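Local coordinates for protein glucosamine-6-phosphate deaminase (PDB 1J5X) that belongs to the SIS-domain family, built on parallel alpha/beta sheets flanked by helices, at residues Ile20-Phe31 and Ser187-Asp198. Numbering follows the deposited sequence.
Sequences ITDQKNELKKFF and SELVGYSPEFFD
Lys24 packs on Pro194 where the N-terminal helices 15-25 and 27-35 lie against helix 184-205 of this SIS-domain protein. Segment 20-25 crosses segment 187-198 obliquely, at -129° with axes 8.1 Å apart; segment 27-31 runs nearly antiparallel to it at 9.4 Å. Packing is tightest where the backbones come closest, Lys24 CA standing 4.4 Å from Pro194 CA. There the Lys24 side chain leaves with CG anti to its backbone nitrogen, and its methylenes pass between Pro194 and Phe197, crossing the Phe197 side chain at about a right angle. Ile20 CG2 reaches the edge of the same ring, and Ile317 of helix 313-326 also touches Phe197. Deeper in, the buried hydroxyl of Ser193 lies between two carbonyl oxygens, Gln23 O and Val190 O; Leu27 CD2 packs beside it, 3.6 Å from Ser193 OG. Further along, Val190 CG2 sits over one face of the Phe31 ring, 4.0 Å from its centroid and 21° off the normal, a CH-pi contact. The looser margin is marked by exposed Ser187, whose OG meets the Phe31 edge, and by Lys28, which offers Val190 its CA and CB while its amine pairs with Glu32. At the other end, a bend at chi3 (93°) brings Lys24 NZ to the syn lone pair of Asp198 OD1, a 2.6 Å salt bridge.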
loop_
_atom_site.group_PDB
_atom_site.type_symbol
_atom_site.label_atom_id
_atom_site.label_comp_id
_atom_site.label_asym_id
_atom_site.label_seq_id
_atom_site.Cartn_x
_atom_site.Cartn_y
_atom_site.Cartn_z
ATOM N N ILE A 20 9.409 9.994 -1.753
ATOM C CA ILE A 20 9.698 8.552 -2.021
ATOM C C ILE A 20 11.049 8.230 -1.322
ATOM O O ILE A 20 11.215 7.233 -0.570
ATOM C CB ILE A 20 9.838 8.296 -3.531
ATOM C CG1 ILE A 20 8.500 8.579 -4.210
ATOM C CG2 ILE A 20 10.316 6.865 -3.803
ATOM C CD1 ILE A 20 8.562 8.293 -5.715
ATOM N N THR A 21 12.022 9.103 -1.567
ATOM C CA THR A 21 13.365 8.927 -1.003
ATOM C C THR A 21 13.391 8.927 0.517
ATOM O O THR A 21 14.280 8.326 1.126
ATOM C CB THR A 21 14.327 10.015 -1.572
ATOM O OG1 THR A 21 14.304 9.889 -2.983
ATOM C CG2 THR A 21 15.786 9.754 -1.102
ATOM N N ASP A 22 12.384 9.539 1.133
ATOM C CA ASP A 22 12.319 9.566 2.575
ATOM C C ASP A 22 12.141 8.130 3.154
ATOM O O ASP A 22 12.348 7.938 4.338
ATOM C CB ASP A 22 11.160 10.410 3.087
ATOM C CG ASP A 22 11.448 11.928 3.035
ATOM O OD1 ASP A 22 12.657 12.285 2.925
ATOM O OD2 ASP A 22 10.462 12.724 3.145
ATOM N N GLN A 23 11.729 7.185 2.324
ATOM C CA GLN A 23 11.556 5.822 2.823
ATOM C C GLN A 23 12.956 5.253 3.051
ATOM O O GLN A 23 13.140 4.234 3.715
ATOM C CB GLN A 23 10.749 4.996 1.822
ATOM C CG GLN A 23 9.260 5.333 1.965
ATOM C CD GLN A 23 8.488 5.143 0.684
ATOM O OE1 GLN A 23 7.403 4.416 0.786
ATOM N NE2 GLN A 23 8.859 5.668 -0.399
ATOM N N LYS A 24 13.943 5.901 2.447
ATOM C CA LYS A 24 15.318 5.492 2.666
ATOM C C LYS A 24 15.925 6.360 3.738
ATOM O O LYS A 24 16.592 5.870 4.646
ATOM C CB LYS A 24 16.144 5.640 1.402
ATOM C CG LYS A 24 17.648 5.828 1.715
ATOM C CD LYS A 24 18.473 5.536 0.494
ATOM C CE LYS A 24 18.763 6.771 -0.294
ATOM N NZ LYS A 24 19.877 6.507 -1.290
ATOM N N ASN A 25 15.706 7.677 3.658
ATOM C CA ASN A 25 16.338 8.565 4.627
ATOM C C ASN A 25 15.731 8.811 5.986
ATOM O O ASN A 25 16.438 9.152 6.930
ATOM C CB ASN A 25 16.575 9.953 3.980
ATOM C CG ASN A 25 17.524 9.877 2.795
ATOM O OD1 ASN A 25 18.538 9.170 2.852
ATOM N ND2 ASN A 25 17.217 10.609 1.724
ATOM N N GLU A 26 14.426 8.658 6.111
ATOM C CA GLU A 26 13.796 8.997 7.367
ATOM C C GLU A 26 13.040 7.879 8.071
ATOM O O GLU A 26 12.506 8.064 9.156
ATOM C CB GLU A 26 12.829 10.161 7.103
ATOM C CG GLU A 26 13.478 11.248 6.201
ATOM C CD GLU A 26 12.689 12.579 6.147
ATOM O OE1 GLU A 26 11.451 12.567 6.379
ATOM O OE2 GLU A 26 13.305 13.648 5.849
ATOM N N LEU A 27 12.994 6.728 7.443
ATOM C CA LEU A 27 12.211 5.625 8.003
ATOM C C LEU A 27 12.688 5.155 9.368
ATOM O O LEU A 27 11.886 4.937 10.257
ATOM C CB LEU A 27 12.205 4.457 7.003
ATOM C CG LEU A 27 11.255 3.292 7.324
ATOM C CD1 LEU A 27 9.754 3.808 7.284
ATOM C CD2 LEU A 27 11.504 2.202 6.264
ATOM N N LYS A 28 14.000 4.999 9.524
ATOM C CA LYS A 28 14.515 4.547 10.813
ATOM C C LYS A 28 14.168 5.503 11.928
ATOM O O LYS A 28 13.775 5.129 13.043
ATOM C CB LYS A 28 16.033 4.312 10.740
ATOM C CG LYS A 28 16.619 3.723 12.039
ATOM C CD LYS A 28 18.033 3.175 11.779
ATOM C CE LYS A 28 18.667 2.498 13.004
ATOM N NZ LYS A 28 19.318 3.478 13.938
ATOM N N LYS A 29 14.302 6.791 11.636
ATOM C CA LYS A 29 13.952 7.775 12.641
ATOM C C LYS A 29 12.481 7.701 13.032
ATOM O O LYS A 29 12.125 7.777 14.206
ATOM C CB LYS A 29 14.258 9.177 12.083
ATOM C CG LYS A 29 13.885 10.330 12.987
ATOM C CD LYS A 29 14.390 11.628 12.295
ATOM C CE LYS A 29 14.183 12.885 13.133
ATOM N NZ LYS A 29 14.444 14.071 12.266
ATOM N N PHE A 30 11.626 7.576 12.020
ATOM C CA PHE A 30 10.207 7.497 12.256
ATOM C C PHE A 30 9.945 6.215 13.060
ATOM O O PHE A 30 9.185 6.209 14.023
ATOM C CB PHE A 30 9.462 7.429 10.910
ATOM C CG PHE A 30 8.043 6.968 11.034
ATOM C CD1 PHE A 30 7.057 7.816 11.503
ATOM C CD2 PHE A 30 7.697 5.629 10.698
ATOM C CE1 PHE A 30 5.713 7.380 11.649
ATOM C CE2 PHE A 30 6.370 5.167 10.838
ATOM C CZ PHE A 30 5.370 6.036 11.313
ATOM N N PHE A 31 10.568 5.125 12.621
ATOM C CA PHE A 31 10.362 3.840 13.311
ATOM C C PHE A 31 10.723 3.946 14.793
ATOM O O PHE A 31 9.940 3.544 15.691
ATOM C CB PHE A 31 11.242 2.773 12.634
ATOM C CG PHE A 31 11.143 1.416 13.286
ATOM C CD1 PHE A 31 9.942 0.698 13.276
ATOM C CD2 PHE A 31 12.271 0.862 13.927
ATOM C CE1 PHE A 31 9.842 -0.560 13.897
ATOM C CE2 PHE A 31 12.199 -0.401 14.556
ATOM C CZ PHE A 31 10.991 -1.116 14.551
ATOM N N SER A 187 12.697 -4.193 12.929
ATOM C CA SER A 187 13.951 -3.379 13.011
ATOM C C SER A 187 14.870 -3.766 11.887
ATOM O O SER A 187 15.516 -2.932 11.270
ATOM C CB SER A 187 14.739 -3.625 14.319
ATOM O OG SER A 187 13.915 -3.295 15.393
ATOM N N GLU A 188 14.948 -5.071 11.635
ATOM C CA GLU A 188 15.810 -5.526 10.570
ATOM C C GLU A 188 15.308 -5.001 9.222
ATOM O O GLU A 188 16.111 -4.522 8.414
ATOM C CB GLU A 188 15.839 -7.061 10.570
ATOM C CG GLU A 188 16.537 -7.677 9.324
ATOM C CD GLU A 188 16.022 -9.113 9.038
ATOM O OE1 GLU A 188 15.924 -9.947 9.992
ATOM O OE2 GLU A 188 15.700 -9.393 7.865
ATOM N N LEU A 189 14.006 -5.092 8.956
ATOM C CA LEU A 189 13.527 -4.619 7.642
ATOM C C LEU A 189 13.686 -3.109 7.501
ATOM O O LEU A 189 14.052 -2.629 6.444
ATOM C CB LEU A 189 12.070 -5.024 7.429
ATOM C CG LEU A 189 11.930 -6.558 7.380
ATOM C CD1 LEU A 189 10.483 -6.987 7.525
ATOM C CD2 LEU A 189 12.418 -6.971 6.034
ATOM N N VAL A 190 13.377 -2.387 8.567
ATOM C CA VAL A 190 13.601 -0.932 8.514
ATOM C C VAL A 190 15.077 -0.613 8.215
ATOM O O VAL A 190 15.407 0.282 7.404
ATOM C CB VAL A 190 13.170 -0.333 9.853
ATOM C CG1 VAL A 190 13.717 1.131 9.984
ATOM C CG2 VAL A 190 11.625 -0.363 9.961
ATOM N N GLY A 191 15.983 -1.362 8.844
ATOM C CA GLY A 191 17.415 -1.125 8.647
ATOM C C GLY A 191 17.878 -1.392 7.255
ATOM O O GLY A 191 18.887 -0.817 6.792
ATOM N N TYR A 192 17.133 -2.291 6.577
ATOM C CA TYR A 192 17.405 -2.705 5.213
ATOM C C TYR A 192 16.868 -1.741 4.129
ATOM O O TYR A 192 17.233 -1.850 2.944
ATOM C CB TYR A 192 16.779 -4.132 4.935
ATOM C CG TYR A 192 17.057 -4.648 3.518
ATOM C CD1 TYR A 192 18.369 -4.739 3.035
ATOM C CD2 TYR A 192 16.012 -5.060 2.666
ATOM C CE1 TYR A 192 18.654 -5.213 1.750
ATOM C CE2 TYR A 192 16.290 -5.553 1.387
ATOM C CZ TYR A 192 17.601 -5.628 0.921
ATOM O OH TYR A 192 17.863 -6.110 -0.367
ATOM N N SER A 193 16.012 -0.813 4.528
ATOM C CA SER A 193 15.350 0.060 3.532
ATOM C C SER A 193 16.284 0.891 2.627
ATOM O O SER A 193 16.044 0.982 1.408
ATOM C CB SER A 193 14.258 0.924 4.221
ATOM O OG SER A 193 14.814 1.971 4.994
ATOM N N PRO A 194 17.404 1.429 3.167
ATOM C CA PRO A 194 18.260 2.210 2.253
ATOM C C PRO A 194 18.834 1.365 1.121
ATOM O O PRO A 194 18.781 1.724 -0.065
ATOM C CB PRO A 194 19.354 2.767 3.189
ATOM C CG PRO A 194 18.616 2.915 4.555
ATOM C CD PRO A 194 17.691 1.708 4.608
ATOM N N GLU A 195 19.400 0.202 1.472
ATOM C CA GLU A 195 19.955 -0.669 0.449
ATOM C C GLU A 195 18.830 -1.148 -0.486
ATOM O O GLU A 195 18.994 -1.228 -1.704
ATOM C CB GLU A 195 20.652 -1.885 1.106
ATOM C CG GLU A 195 21.076 -2.989 0.124
ATOM C CD GLU A 195 21.965 -4.071 0.767
ATOM O OE1 GLU A 195 22.043 -4.140 2.017
ATOM O OE2 GLU A 195 22.561 -4.859 0.010
ATOM N N PHE A 196 17.677 -1.462 0.094
ATOM C CA PHE A 196 16.539 -1.941 -0.720
ATOM C C PHE A 196 16.188 -0.892 -1.770
ATOM O O PHE A 196 15.966 -1.205 -2.954
ATOM C CB PHE A 196 15.292 -2.174 0.177
ATOM C CG PHE A 196 14.076 -2.651 -0.584
ATOM C CD1 PHE A 196 14.104 -3.853 -1.304
ATOM C CD2 PHE A 196 12.858 -1.921 -0.550
ATOM C CE1 PHE A 196 12.962 -4.308 -1.957
ATOM C CE2 PHE A 196 11.725 -2.399 -1.220
ATOM C CZ PHE A 196 11.778 -3.559 -1.901
ATOM N N PHE A 197 16.154 0.347 -1.315
ATOM C CA PHE A 197 15.825 1.487 -2.168
ATOM C C PHE A 197 16.858 1.646 -3.286
ATOM O O PHE A 197 16.517 1.722 -4.478
ATOM C CB PHE A 197 15.740 2.745 -1.313
ATOM C CG PHE A 197 15.497 4.012 -2.124
ATOM C CD1 PHE A 197 16.562 4.680 -2.752
ATOM C CD2 PHE A 197 14.200 4.502 -2.302
ATOM C CE1 PHE A 197 16.330 5.826 -3.562
ATOM C CE2 PHE A 197 13.956 5.634 -3.099
ATOM C CZ PHE A 197 15.010 6.298 -3.730
ATOM N N ASP A 198 18.145 1.636 -2.916
ATOM C CA ASP A 198 19.198 1.800 -3.907
ATOM C C ASP A 198 19.215 0.666 -4.921
ATOM O O ASP A 198 19.422 0.909 -6.095
ATOM C CB ASP A 198 20.590 1.965 -3.216
ATOM C CG ASP A 198 20.664 3.205 -2.308
ATOM O OD1 ASP A 198 19.889 4.180 -2.493
ATOM O OD2 ASP A 198 21.517 3.231 -1.393
#